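Local coordinates for hypothetical 30.2 KD protein c25g10.02 IN chromosome I (PDB 1KCF) that resolves Holliday junctions in fission yeast mitochondria, working as a homodimeric, magnesium-dependent endonuclease that cleaves four-way DNA junctions at the point of strand exchange, at residues I45-K50 and N136-M141; V113-R118 and F162-S167; K189-M194 and K224-A229. All coordinates share one frame; numbering follows the deposited sequence.

Contact 1. Residues I45-K50 and N136-M141; sequences IDLGIK and NMLESM
Asn-136 O, on the helical turn that Leu-47 and Ile-49 pack against, is gripped twice: by Ser-140 N in the ordinary helical bond and by Ser-140 OG at 2.8 Å, the two coming from opposite faces of the carbonyl plane. The serine hydroxyl is thereby turned back onto its own helix, on the side remote from strand 42-47, and the contact itself is made by packing of side chains, with one backbone oxygen, Gly-48 O, taking part. Leu-47 sends CD1 against the root of Glu-139, a tight fit at 3.3 Å from its CB. The two side chains cross at about a right angle. A chi1 of 170° sets CG of Glu-139 opposite the backbone N, and the extended chain carries the carboxylate past the leucine, OE1 lying 3.8 Å from Leu-47 CD1, to a salt bridge with Arg-118. That arginine uses NH1 for the bridge and NH2 for Asn-136 OD1, linking two polar side chains of the helix. Next to Glu-139 on the helix, Leu-138 sets CD1 where the strand gives way to the loop: 4.2 Å from Leu-47 CD2, 3.9 Å from Gly-48 O and 4.3 Å from Ile-49 CG1. The contact thus seats helix 128-151 against the end of the strand that carries the magnesium-binding Asp-46, in an RNase H-like fold. Leu-47 also touches Met-116 of strand 113-118, Leu-138 touches Ser-98 of helix 91-109, and Asn-136 and Ser-140 pack on Leu-133 and Met-137 of the second subunit.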
ATOM      1  N   ILE A  45      11.866  -2.571 -11.416  1.00 43.57           N
ATOM      2  CA  ILE A  45      12.048  -2.652  -9.973  1.00 44.90           C
ATOM      3  C   ILE A  45      11.629  -3.976  -9.343  1.00 44.73           C
ATOM      4  O   ILE A  45      10.535  -4.486  -9.587  1.00 43.95           O
ATOM      5  CB  ILE A  45      11.278  -1.528  -9.260  1.00 47.08           C
ATOM      6  CG1 ILE A  45      11.848  -0.172  -9.669  1.00 46.10           C
ATOM      7  CG2 ILE A  45      11.366  -1.714  -7.752  1.00 50.36           C
ATOM      8  CD1 ILE A  45      11.076   1.001  -9.114  1.00 49.79           C
ATOM      9  N   ASP A  46      12.527  -4.524  -8.535  1.00 44.70           N
ATOM     10  CA  ASP A  46      12.286  -5.769  -7.817  1.00 45.34           C
ATOM     11  C   ASP A  46      12.032  -5.366  -6.375  1.00 44.60           C
ATOM     12  O   ASP A  46      12.976  -5.068  -5.641  1.00 44.09           O
ATOM     13  CB  ASP A  46      13.517  -6.665  -7.879  1.00 48.97           C
ATOM     14  CG  ASP A  46      13.286  -7.903  -8.698  1.00 49.80           C
ATOM     15  OD1 ASP A  46      12.261  -8.578  -8.472  1.00 48.92           O
ATOM     16  OD2 ASP A  46      14.134  -8.202  -9.564  1.00 58.07           O
ATOM     17  N   LEU A  47      10.763  -5.348  -5.976  1.00 43.62           N
ATOM     18  CA  LEU A  47      10.392  -4.941  -4.626  1.00 45.10           C
ATOM     19  C   LEU A  47      10.970  -5.789  -3.501  1.00 44.91           C
ATOM     20  O   LEU A  47      10.801  -7.012  -3.461  1.00 42.24           O
ATOM     21  CB  LEU A  47       8.873  -4.889  -4.480  1.00 47.58           C
ATOM     22  CG  LEU A  47       8.157  -3.800  -5.276  1.00 50.29           C
ATOM     23  CD1 LEU A  47       6.655  -3.985  -5.140  1.00 50.38           C
ATOM     24  CD2 LEU A  47       8.590  -2.432  -4.778  1.00 49.08           C
ATOM     25  N   GLY A  48      11.641  -5.098  -2.587  1.00 43.02           N
ATOM     26  CA  GLY A  48      12.251  -5.718  -1.429  1.00 42.23           C
ATOM     27  C   GLY A  48      12.742  -4.571  -0.573  1.00 42.82           C
ATOM     28  O   GLY A  48      12.875  -3.453  -1.066  1.00 43.74           O
ATOM     29  N   ILE A  49      13.002  -4.817   0.702  1.00 43.13           N
ATOM     30  CA  ILE A  49      13.485  -3.745   1.561  1.00 45.46           C
ATOM     31  C   ILE A  49      14.991  -3.864   1.761  1.00 46.09           C
ATOM     32  O   ILE A  49      15.732  -2.917   1.507  1.00 42.99           O
ATOM     33  CB  ILE A  49      12.754  -3.757   2.920  1.00 47.87           C
ATOM     34  CG1 ILE A  49      11.261  -3.506   2.689  1.00 49.65           C
ATOM     35  CG2 ILE A  49      13.329  -2.686   3.838  1.00 45.88           C
ATOM     36  CD1 ILE A  49      10.412  -3.577   3.938  1.00 55.20           C
ATOM     37  N   LYS A  50      15.450  -5.034   2.187  1.00 47.50           N
ATOM     38  CA  LYS A  50      16.876  -5.220   2.402  1.00 49.41           C
ATOM     39  C   LYS A  50      17.597  -5.602   1.116  1.00 49.94           C
ATOM     40  O   LYS A  50      18.829  -5.622   1.070  1.00 51.30           O
ATOM     41  CB  LYS A  50      17.115  -6.257   3.505  1.00 53.75           C
ATOM     42  CG  LYS A  50      16.590  -5.789   4.864  1.00 56.36           C
ATOM     43  CD  LYS A  50      16.984  -6.716   5.999  1.00 61.02           C
ATOM     44  CE  LYS A  50      16.432  -6.201   7.328  1.00 65.18           C
ATOM     45  NZ  LYS A  50      16.830  -7.054   8.487  1.00 68.46           N
ATOM     46  N   ASN A 136       4.010  -6.127   0.354  1.00 45.84           N
ATOM     47  CA  ASN A 136       2.670  -5.759  -0.090  1.00 45.84           C
ATOM     48  C   ASN A 136       2.428  -4.287   0.233  1.00 45.07           C
ATOM     49  O   ASN A 136       1.816  -3.555  -0.547  1.00 44.36           O
ATOM     50  CB  ASN A 136       1.606  -6.615   0.609  1.00 46.21           C
ATOM     51  CG  ASN A 136       1.658  -8.073   0.188  1.00 50.00           C
ATOM     52  OD1 ASN A 136       2.302  -8.425  -0.802  1.00 51.79           O
ATOM     53  ND2 ASN A 136       0.965  -8.929   0.934  1.00 49.43           N
ATOM     54  N   MET A 137       2.920  -3.868   1.392  1.00 41.56           N
ATOM     55  CA  MET A 137       2.764  -2.501   1.851  1.00 43.99           C
ATOM     56  C   MET A 137       3.541  -1.531   0.968  1.00 44.26           C
ATOM     57  O   MET A 137       3.023  -0.487   0.579  1.00 43.47           O
ATOM     58  CB  MET A 137       3.246  -2.382   3.297  1.00 44.48           C
ATOM     59  CG  MET A 137       2.605  -1.247   4.059  1.00 51.80           C
ATOM     60  SD  MET A 137       3.169  -1.141   5.757  1.00 59.44           S
ATOM     61  CE  MET A 137       2.607  -2.730   6.385  1.00 54.27           C
ATOM     62  N   LEU A 138       4.786  -1.886   0.666  1.00 45.07           N
ATOM     63  CA  LEU A 138       5.654  -1.066  -0.169  1.00 46.29           C
ATOM     64  C   LEU A 138       5.016  -0.873  -1.540  1.00 45.10           C
ATOM     65  O   LEU A 138       4.868   0.246  -2.022  1.00 45.05           O
ATOM     66  CB  LEU A 138       7.015  -1.744  -0.337  1.00 48.32           C
ATOM     67  CG  LEU A 138       8.258  -0.864  -0.192  1.00 52.13           C
ATOM     68  CD1 LEU A 138       9.464  -1.621  -0.733  1.00 52.03           C
ATOM     69  CD2 LEU A 138       8.075   0.440  -0.950  1.00 51.45           C
ATOM     70  N   GLU A 139       4.636  -1.982  -2.157  1.00 44.93           N
ATOM     71  CA  GLU A 139       4.001  -1.955  -3.464  1.00 46.28           C
ATOM     72  C   GLU A 139       2.754  -1.077  -3.443  1.00 44.16           C
ATOM     73  O   GLU A 139       2.586  -0.201  -4.292  1.00 43.46           O
ATOM     74  CB  GLU A 139       3.623  -3.378  -3.886  1.00 48.65           C
ATOM     75  CG  GLU A 139       2.734  -3.461  -5.113  1.00 54.78           C
ATOM     76  CD  GLU A 139       2.410  -4.894  -5.503  1.00 59.81           C
ATOM     77  OE1 GLU A 139       3.297  -5.571  -6.060  1.00 63.43           O
ATOM     78  OE2 GLU A 139       1.274  -5.347  -5.245  1.00 62.72           O
ATOM     79  N   SER A 140       1.885  -1.322  -2.467  1.00 42.15           N
ATOM     80  CA  SER A 140       0.639  -0.578  -2.327  1.00 41.36           C
ATOM     81  C   SER A 140       0.837   0.925  -2.203  1.00 38.66           C
ATOM     82  O   SER A 140       0.138   1.701  -2.851  1.00 38.40           O
ATOM     83  CB  SER A 140      -0.144  -1.073  -1.112  1.00 40.51           C
ATOM     84  OG  SER A 140      -0.601  -2.392  -1.312  1.00 46.41           O
ATOM     85  N   MET A 141       1.781   1.329  -1.361  1.00 35.75           N
ATOM     86  CA  MET A 141       2.046   2.745  -1.154  1.00 37.52           C
ATOM     87  C   MET A 141       2.624   3.415  -2.399  1.00 36.22           C
ATOM     88  O   MET A 141       2.218   4.524  -2.755  1.00 35.17           O
ATOM     89  CB  MET A 141       2.979   2.933   0.049  1.00 36.48           C
ATOM     90  CG  MET A 141       2.369   2.424   1.356  1.00 38.26           C
ATOM     91  SD  MET A 141       3.335   2.809   2.831  1.00 42.98           S
ATOM     92  CE  MET A 141       2.094   2.624   4.113  1.00 38.99           C
TER

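Contact 2. Residues V113-R118 and F162-S167; sequences VILMER and FLLSLS
Ile-114 and Met-116 meet Leu-163 on the densely packed face of two parallel strands, 113-118 and 162-165, the two ends of a beta-alpha-beta crossover through helix 128-151. Leu-163, its CG anti to the backbone N (chi1 177°), lays CD1 between two partners: Ile-114 CG2 at 3.7 Å and Met-116 CE at 3.8 Å, the methionine bending at its last torsion to bring that methyl in. Leu-142, Tyr-143 and His-146 of the crossover helix close over this face. On the reverse face Leu-115 and Leu-164 lie side by side and point the same way, CD2 to CD1 at 4.0 Å, under Trp-238 of helix 224-253. Four backbone hydrogen bonds join the strands; the straightest is Met-116 N to Leu-164 O, 2.7 Å and 168° at the hydrogen, and Leu-166 N extends the pairing to Met-116 O just beyond the strand. The margins are looser. The ring of Phe-162 leads away from strand 113-118, meeting Val-113 CG2 obliquely, and stacks edge-to-face with Tyr-37; exposed Ser-165, bonded to Tyr-143, also has a water 2.6 Å from its OG. At the far end Glu-117 crosses Leu-166 at about a right angle, OE2 lying 3.6 Å from Leu-166 CB and bonding Thr-171. An alanine in place of Glu-117 would be likely to leave Thr-171 without its carboxylate partner and Leu-166 CB uncovered on that side. Chemically, the pair runs from an oily middle to an acidic end: Glu-117 comes about 5 Å, side chain to side chain, from both Asp-46 and Asp-230, consistent with a place in the magnesium site, as in RuvC resolvases.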
ATOM      1  N   VAL A 113       8.718   4.701 -18.084  1.00 41.21           N
ATOM      2  CA  VAL A 113       8.007   3.497 -17.689  1.00 39.33           C
ATOM      3  C   VAL A 113       8.632   2.901 -16.436  1.00 39.18           C
ATOM      4  O   VAL A 113       9.850   2.904 -16.270  1.00 37.85           O
ATOM      5  CB  VAL A 113       8.050   2.421 -18.804  1.00 41.16           C
ATOM      6  CG1 VAL A 113       7.306   1.167 -18.347  1.00 38.66           C
ATOM      7  CG2 VAL A 113       7.430   2.966 -20.087  1.00 41.32           C
ATOM      8  N   ILE A 114       7.780   2.408 -15.547  1.00 38.68           N
ATOM      9  CA  ILE A 114       8.239   1.778 -14.320  1.00 40.11           C
ATOM     10  C   ILE A 114       7.600   0.408 -14.245  1.00 36.85           C
ATOM     11  O   ILE A 114       6.377   0.288 -14.254  1.00 36.03           O
ATOM     12  CB  ILE A 114       7.833   2.580 -13.069  1.00 42.16           C
ATOM     13  CG1 ILE A 114       8.516   3.945 -13.087  1.00 41.17           C
ATOM     14  CG2 ILE A 114       8.232   1.814 -11.808  1.00 42.04           C
ATOM     15  CD1 ILE A 114       8.044   4.865 -11.990  1.00 44.90           C
ATOM     16  N   LEU A 115       8.443  -0.616 -14.188  1.00 37.57           N
ATOM     17  CA  LEU A 115       8.003  -2.001 -14.105  1.00 37.68           C
ATOM     18  C   LEU A 115       8.189  -2.479 -12.671  1.00 41.54           C
ATOM     19  O   LEU A 115       9.288  -2.402 -12.111  1.00 40.93           O
ATOM     20  CB  LEU A 115       8.831  -2.868 -15.048  1.00 36.96           C
ATOM     21  CG  LEU A 115       8.948  -2.357 -16.489  1.00 36.05           C
ATOM     22  CD1 LEU A 115       9.799  -3.329 -17.275  1.00 31.75           C
ATOM     23  CD2 LEU A 115       7.570  -2.208 -17.120  1.00 32.33           C
ATOM     24  N   MET A 116       7.115  -2.980 -12.080  1.00 42.64           N
ATOM     25  CA  MET A 116       7.171  -3.435 -10.703  1.00 45.08           C
ATOM     26  C   MET A 116       6.859  -4.917 -10.563  1.00 43.86           C
ATOM     27  O   MET A 116       5.886  -5.429 -11.115  1.00 43.85           O
ATOM     28  CB  MET A 116       6.203  -2.612  -9.857  1.00 49.13           C
ATOM     29  CG  MET A 116       6.575  -2.500  -8.389  1.00 55.08           C
ATOM     30  SD  MET A 116       5.412  -1.426  -7.510  1.00 61.02           S
ATOM     31  CE  MET A 116       6.067   0.183  -7.940  1.00 58.95           C
ATOM     32  N   GLU A 117       7.708  -5.602  -9.814  1.00 41.88           N
ATOM     33  CA  GLU A 117       7.552  -7.020  -9.568  1.00 42.43           C
ATOM     34  C   GLU A 117       8.101  -7.253  -8.172  1.00 41.24           C
ATOM     35  O   GLU A 117       8.998  -6.543  -7.735  1.00 41.89           O
ATOM     36  CB  GLU A 117       8.352  -7.796 -10.611  1.00 43.04           C
ATOM     37  CG  GLU A 117       8.174  -9.284 -10.599  1.00 46.11           C
ATOM     38  CD  GLU A 117       8.691  -9.924 -11.876  1.00 47.41           C
ATOM     39  OE1 GLU A 117       9.416 -10.934 -11.782  1.00 48.34           O
ATOM     40  OE2 GLU A 117       8.370  -9.419 -12.976  1.00 48.02           O
ATOM     41  N   ARG A 118       7.547  -8.216  -7.454  1.00 43.91           N
ATOM     42  CA  ARG A 118       8.041  -8.504  -6.112  1.00 46.52           C
ATOM     43  C   ARG A 118       9.327  -9.301  -6.241  1.00 44.84           C
ATOM     44  O   ARG A 118       9.461 -10.131  -7.138  1.00 44.15           O
ATOM     45  CB  ARG A 118       7.030  -9.334  -5.315  1.00 49.45           C
ATOM     46  CG  ARG A 118       5.810  -8.583  -4.827  1.00 53.61           C
ATOM     47  CD  ARG A 118       4.867  -9.533  -4.091  1.00 56.47           C
ATOM     48  NE  ARG A 118       3.709  -8.844  -3.530  1.00 61.26           N
ATOM     49  CZ  ARG A 118       2.758  -8.258  -4.252  1.00 63.45           C
ATOM     50  NH1 ARG A 118       2.818  -8.276  -5.579  1.00 63.41           N
ATOM     51  NH2 ARG A 118       1.751  -7.644  -3.643  1.00 65.22           N
ATOM     52  N   PHE A 162       4.427   5.577 -17.061  1.00 46.42           N
ATOM     53  CA  PHE A 162       3.562   4.416 -16.929  1.00 44.59           C
ATOM     54  C   PHE A 162       4.058   3.579 -15.754  1.00 44.53           C
ATOM     55  O   PHE A 162       5.259   3.533 -15.472  1.00 43.54           O
ATOM     56  CB  PHE A 162       3.596   3.543 -18.184  1.00 45.91           C
ATOM     57  CG  PHE A 162       2.994   4.184 -19.396  1.00 48.53           C
ATOM     58  CD1 PHE A 162       3.759   4.999 -20.223  1.00 48.56           C
ATOM     59  CD2 PHE A 162       1.661   3.957 -19.723  1.00 49.60           C
ATOM     60  CE1 PHE A 162       3.206   5.578 -21.363  1.00 51.05           C
ATOM     61  CE2 PHE A 162       1.094   4.532 -20.862  1.00 50.51           C
ATOM     62  CZ  PHE A 162       1.867   5.342 -21.683  1.00 50.97           C
ATOM     63  N   LEU A 163       3.129   2.921 -15.074  1.00 42.61           N
ATOM     64  CA  LEU A 163       3.457   2.055 -13.952  1.00 41.76           C
ATOM     65  C   LEU A 163       2.827   0.724 -14.302  1.00 40.79           C
ATOM     66  O   LEU A 163       1.631   0.655 -14.566  1.00 42.19           O
ATOM     67  CB  LEU A 163       2.855   2.596 -12.650  1.00 42.94           C
ATOM     68  CG  LEU A 163       3.067   1.754 -11.388  1.00 45.43           C
ATOM     69  CD1 LEU A 163       4.555   1.522 -11.156  1.00 43.39           C
ATOM     70  CD2 LEU A 163       2.447   2.461 -10.188  1.00 43.75           C
ATOM     71  N   LEU A 164       3.626  -0.332 -14.323  1.00 40.03           N
ATOM     72  CA  LEU A 164       3.100  -1.640 -14.674  1.00 40.84           C
ATOM     73  C   LEU A 164       3.580  -2.738 -13.732  1.00 41.30           C
ATOM     74  O   LEU A 164       4.760  -2.802 -13.376  1.00 40.25           O
ATOM     75  CB  LEU A 164       3.512  -1.995 -16.110  1.00 40.67           C
ATOM     76  CG  LEU A 164       3.214  -0.968 -17.209  1.00 42.87           C
ATOM     77  CD1 LEU A 164       3.946  -1.366 -18.479  1.00 42.87           C
ATOM     78  CD2 LEU A 164       1.709  -0.877 -17.465  1.00 40.84           C
ATOM     79  N   SER A 165       2.655  -3.590 -13.311  1.00 40.78           N
ATOM     80  CA  SER A 165       3.011  -4.708 -12.459  1.00 43.64           C
ATOM     81  C   SER A 165       3.112  -5.910 -13.383  1.00 43.27           C
ATOM     82  O   SER A 165       2.242  -6.128 -14.232  1.00 41.70           O
ATOM     83  CB  SER A 165       1.945  -4.962 -11.393  1.00 43.44           C
ATOM     84  OG  SER A 165       1.929  -3.914 -10.440  1.00 49.51           O
ATOM     85  N   LEU A 166       4.185  -6.672 -13.233  1.00 40.37           N
ATOM     86  CA  LEU A 166       4.388  -7.842 -14.055  1.00 44.14           C
ATOM     87  C   LEU A 166       4.403  -9.065 -13.161  1.00 47.20           C
ATOM     88  O   LEU A 166       4.731  -8.979 -11.977  1.00 48.47           O
ATOM     89  CB  LEU A 166       5.717  -7.738 -14.806  1.00 43.07           C
ATOM     90  CG  LEU A 166       5.988  -6.410 -15.518  1.00 43.77           C
ATOM     91  CD1 LEU A 166       7.354  -6.468 -16.180  1.00 45.05           C
ATOM     92  CD2 LEU A 166       4.890  -6.129 -16.548  1.00 43.63           C
ATOM     93  N   SER A 167       4.035 -10.206 -13.724  1.00 49.71           N
ATOM     94  CA  SER A 167       4.039 -11.431 -12.956  1.00 51.68           C
ATOM     95  C   SER A 167       5.405 -12.079 -13.129  1.00 52.42           C
ATOM     96  O   SER A 167       5.922 -12.179 -14.244  1.00 53.62           O
ATOM     97  CB  SER A 167       2.952 -12.386 -13.452  1.00 52.01           C
ATOM     98  OG  SER A 167       3.229 -12.830 -14.766  1.00 52.90           O
TER
HETATM   99  O   HOH W   1       3.613  -4.785  -8.677  1.00 58.80           O
HETATM  100  O   HOH W   2       3.908  -7.748  -9.746  1.00 60.88           O

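Contact 3. Residues K189-M194 and K224-A229; sequences KSRVQM and KKDDMA. With SO4 (sulfate ion), chain C.
With CG beside the backbone N (chi1 -67°) and a bend at chi3 (-63°), Arg-191 folds round so that its guanidinium passes Asp-226, the two side chains crossing at about a right angle, while NE returns to the sulfate oxygen already held by its own backbone. That oxygen, O1, takes three bonds: from Arg-191 N at 2.7 Å, from Arg-191 NE at 2.9 Å, in the guanidinium plane, and from a water at 2.8 Å. NH2 adds a weak hydrogen bond to a second sulfate oxygen, O4. The backbone oxygen Asp-226 O lies over one face of the guanidinium, offset toward the rim, and NH1 is salt-bridged to Asp-230, one of the magnesium-binding residues. The anion thus lies at the first turn of helix 191-200, with Ser-190 as N-cap accepting from Gln-193 N; such helix starts bind anions readily, and the sulfate, though probably from the crystallisation liquor, might mark where a DNA phosphate could lie. The water ties the helices together, accepting from Val-192 N and donating to Asp-226 OD1 at 2.6 Å. Beside this water, Val-192 CG2 packs 3.4 Å from Asp-226 OD1 and 4.3 Å from Ala-229 CB, and Trp-215 of helix 209-217 packs on both Val-192 and Ala-229.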
ATOM      1  N   LYS A 189      19.033 -23.200 -16.561  1.00 58.30           N
ATOM      2  CA  LYS A 189      19.914 -22.039 -16.461  1.00 54.33           C
ATOM      3  C   LYS A 189      19.488 -21.096 -15.335  1.00 51.01           C
ATOM      4  O   LYS A 189      18.323 -20.710 -15.240  1.00 48.72           O
ATOM      5  CB  LYS A 189      19.929 -21.265 -17.778  1.00 55.05           C
ATOM      6  CG  LYS A 189      20.837 -21.848 -18.841  1.00 56.49           C
ATOM      7  CD  LYS A 189      20.704 -21.080 -20.148  1.00 57.52           C
ATOM      8  CE  LYS A 189      21.673 -21.606 -21.191  1.00 58.69           C
ATOM      9  NZ  LYS A 189      21.442 -20.996 -22.530  1.00 61.29           N
ATOM     10  N   SER A 190      20.438 -20.731 -14.482  1.00 48.93           N
ATOM     11  CA  SER A 190      20.164 -19.818 -13.382  1.00 47.63           C
ATOM     12  C   SER A 190      20.013 -18.407 -13.955  1.00 44.94           C
ATOM     13  O   SER A 190      20.459 -18.135 -15.067  1.00 45.65           O
ATOM     14  CB  SER A 190      21.312 -19.845 -12.370  1.00 47.28           C
ATOM     15  OG  SER A 190      22.468 -19.220 -12.895  1.00 49.81           O
ATOM     16  N   ARG A 191      19.377 -17.521 -13.196  1.00 43.51           N
ATOM     17  CA  ARG A 191      19.174 -16.139 -13.627  1.00 42.62           C
ATOM     18  C   ARG A 191      20.512 -15.459 -13.927  1.00 41.78           C
ATOM     19  O   ARG A 191      20.644 -14.756 -14.925  1.00 38.54           O
ATOM     20  CB  ARG A 191      18.408 -15.368 -12.552  1.00 41.95           C
ATOM     21  CG  ARG A 191      16.973 -15.848 -12.368  1.00 44.26           C
ATOM     22  CD  ARG A 191      16.357 -15.307 -11.085  1.00 46.86           C
ATOM     23  NE  ARG A 191      17.075 -15.783  -9.906  1.00 50.37           N
ATOM     24  CZ  ARG A 191      16.923 -15.289  -8.682  1.00 51.91           C
ATOM     25  NH1 ARG A 191      16.073 -14.295  -8.465  1.00 53.77           N
ATOM     26  NH2 ARG A 191      17.625 -15.786  -7.673  1.00 52.35           N
ATOM     27  N   VAL A 192      21.500 -15.684 -13.065  1.00 43.81           N
ATOM     28  CA  VAL A 192      22.833 -15.108 -13.249  1.00 43.54           C
ATOM     29  C   VAL A 192      23.453 -15.577 -14.564  1.00 44.01           C
ATOM     30  O   VAL A 192      24.060 -14.793 -15.290  1.00 45.61           O
ATOM     31  CB  VAL A 192      23.761 -15.498 -12.076  1.00 43.55           C
ATOM     32  CG1 VAL A 192      25.217 -15.238 -12.438  1.00 42.74           C
ATOM     33  CG2 VAL A 192      23.382 -14.701 -10.837  1.00 43.65           C
ATOM     34  N   GLN A 193      23.297 -16.861 -14.868  1.00 46.18           N
ATOM     35  CA  GLN A 193      23.839 -17.422 -16.100  1.00 46.42           C
ATOM     36  C   GLN A 193      23.115 -16.880 -17.326  1.00 45.27           C
ATOM     37  O   GLN A 193      23.732 -16.657 -18.369  1.00 45.74           O
ATOM     38  CB  GLN A 193      23.739 -18.949 -16.082  1.00 48.21           C
ATOM     39  CG  GLN A 193      25.068 -19.652 -15.846  1.00 55.43           C
ATOM     40  CD  GLN A 193      26.134 -19.243 -16.856  1.00 60.17           C
ATOM     41  OE1 GLN A 193      25.979 -19.447 -18.064  1.00 60.83           O
ATOM     42  NE2 GLN A 193      27.223 -18.657 -16.363  1.00 62.37           N
ATOM     43  N   MET A 194      21.807 -16.675 -17.209  1.00 43.28           N
ATOM     44  CA  MET A 194      21.042 -16.148 -18.332  1.00 43.16           C
ATOM     45  C   MET A 194      21.519 -14.745 -18.679  1.00 41.56           C
ATOM     46  O   MET A 194      21.711 -14.429 -19.849  1.00 40.76           O
ATOM     47  CB  MET A 194      19.545 -16.121 -18.012  1.00 43.35           C
ATOM     48  CG  MET A 194      18.926 -17.495 -17.843  1.00 47.45           C
ATOM     49  SD  MET A 194      17.112 -17.472 -17.882  1.00 53.12           S
ATOM     50  CE  MET A 194      16.733 -17.186 -16.177  1.00 50.63           C
ATOM     51  N   LYS A 224      24.016 -10.885  -4.306  1.00 48.89           N
ATOM     52  CA  LYS A 224      24.031  -9.590  -4.982  1.00 47.04           C
ATOM     53  C   LYS A 224      23.779  -9.768  -6.477  1.00 44.64           C
ATOM     54  O   LYS A 224      22.878  -9.149  -7.046  1.00 41.06           O
ATOM     55  CB  LYS A 224      25.371  -8.898  -4.766  1.00 48.24           C
ATOM     56  N   LYS A 225      24.590 -10.616  -7.105  1.00 43.35           N
ATOM     57  CA  LYS A 225      24.484 -10.898  -8.533  1.00 45.36           C
ATOM     58  C   LYS A 225      23.103 -11.449  -8.883  1.00 45.74           C
ATOM     59  O   LYS A 225      22.527 -11.101  -9.916  1.00 46.13           O
ATOM     60  CB  LYS A 225      25.549 -11.917  -8.946  1.00 46.90           C
ATOM     61  CG  LYS A 225      26.982 -11.444  -8.782  1.00 49.40           C
ATOM     62  CD  LYS A 225      27.586 -11.017 -10.108  1.00 52.06           C
ATOM     63  CE  LYS A 225      27.742 -12.199 -11.047  1.00 53.26           C
ATOM     64  NZ  LYS A 225      28.483 -11.828 -12.287  1.00 54.72           N
ATOM     65  N   ASP A 226      22.580 -12.318  -8.026  1.00 44.04           N
ATOM     66  CA  ASP A 226      21.275 -12.919  -8.252  1.00 44.04           C
ATOM     67  C   ASP A 226      20.175 -11.869  -8.221  1.00 43.07           C
ATOM     68  O   ASP A 226      19.270 -11.890  -9.050  1.00 42.86           O
ATOM     69  CB  ASP A 226      21.008 -13.988  -7.194  1.00 48.42           C
ATOM     70  CG  ASP A 226      22.059 -15.081  -7.204  1.00 54.33           C
ATOM     71  OD1 ASP A 226      21.932 -16.023  -8.015  1.00 56.43           O
ATOM     72  OD2 ASP A 226      23.026 -14.985  -6.414  1.00 56.51           O
ATOM     73  N   ASP A 227      20.254 -10.943  -7.272  1.00 40.57           N
ATOM     74  CA  ASP A 227      19.242  -9.905  -7.171  1.00 41.47           C
ATOM     75  C   ASP A 227      19.334  -8.923  -8.337  1.00 43.11           C
ATOM     76  O   ASP A 227      18.309  -8.477  -8.851  1.00 43.19           O
ATOM     77  CB  ASP A 227      19.355  -9.171  -5.830  1.00 41.88           C
ATOM     78  CG  ASP A 227      19.029 -10.073  -4.643  1.00 46.00           C
ATOM     79  OD1 ASP A 227      18.462 -11.164  -4.862  1.00 46.77           O
ATOM     80  OD2 ASP A 227      19.329  -9.692  -3.489  1.00 47.32           O
ATOM     81  N   MET A 228      20.555  -8.599  -8.764  1.00 41.80           N
ATOM     82  CA  MET A 228      20.748  -7.679  -9.885  1.00 42.24           C
ATOM     83  C   MET A 228      20.275  -8.330 -11.179  1.00 40.00           C
ATOM     84  O   MET A 228      19.672  -7.682 -12.034  1.00 40.46           O
ATOM     85  CB  MET A 228      22.228  -7.305 -10.049  1.00 41.89           C
ATOM     86  CG  MET A 228      22.832  -6.505  -8.909  1.00 47.13           C
ATOM     87  SD  MET A 228      24.445  -5.823  -9.367  1.00 51.86           S
ATOM     88  CE  MET A 228      25.493  -7.228  -9.168  1.00 53.38           C
ATOM     89  N   ALA A 229      20.573  -9.614 -11.324  1.00 39.35           N
ATOM     90  CA  ALA A 229      20.184 -10.351 -12.514  1.00 39.70           C
ATOM     91  C   ALA A 229      18.667 -10.362 -12.601  1.00 38.76           C
ATOM     92  O   ALA A 229      18.095 -10.245 -13.683  1.00 40.81           O
ATOM     93  CB  ALA A 229      20.721 -11.776 -12.449  1.00 40.29           C
TER
HETATM   94  S   SO4 C 400      18.253 -19.325  -9.896  1.00 71.09           S
HETATM   95  O1  SO4 C 400      18.636 -18.095 -10.613  1.00 72.32           O
HETATM   96  O2  SO4 C 400      17.386 -20.138 -10.771  1.00 72.61           O
HETATM   97  O3  SO4 C 400      19.468 -20.084  -9.545  1.00 71.37           O
HETATM   98  O4  SO4 C 400      17.522 -18.976  -8.664  1.00 71.28           O
HETATM   99  O   HOH W   3      21.154 -16.790 -10.363  1.00 47.47           O

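Overall arrangement
Contacts 1 and 2 are built on neighbouring strands of one sheet: Ile-45 N lies 2.7 Å from Leu-115 O and Leu-47 N 2.8 Å from Glu-117 O, both probable hydrogen bonds, and their centres are 11 Å apart. Helix 128-151, which carries residues 136-141 of contact 1, is also the crossover between the strands of contact 2. Contact 3 stands farther off, its centre about 20 Å from that of contact 1 and 19 Å from that of contact 2. All three converge on the magnesium site: the strand of contact 1 carries Asp-46, contact 2 brings Glu-117 close, and in contact 3 the Arg-191 side chain is about 3 Å from that of Asp-230, its salt-bridge partner, and about 6 Å from that of Asp-46.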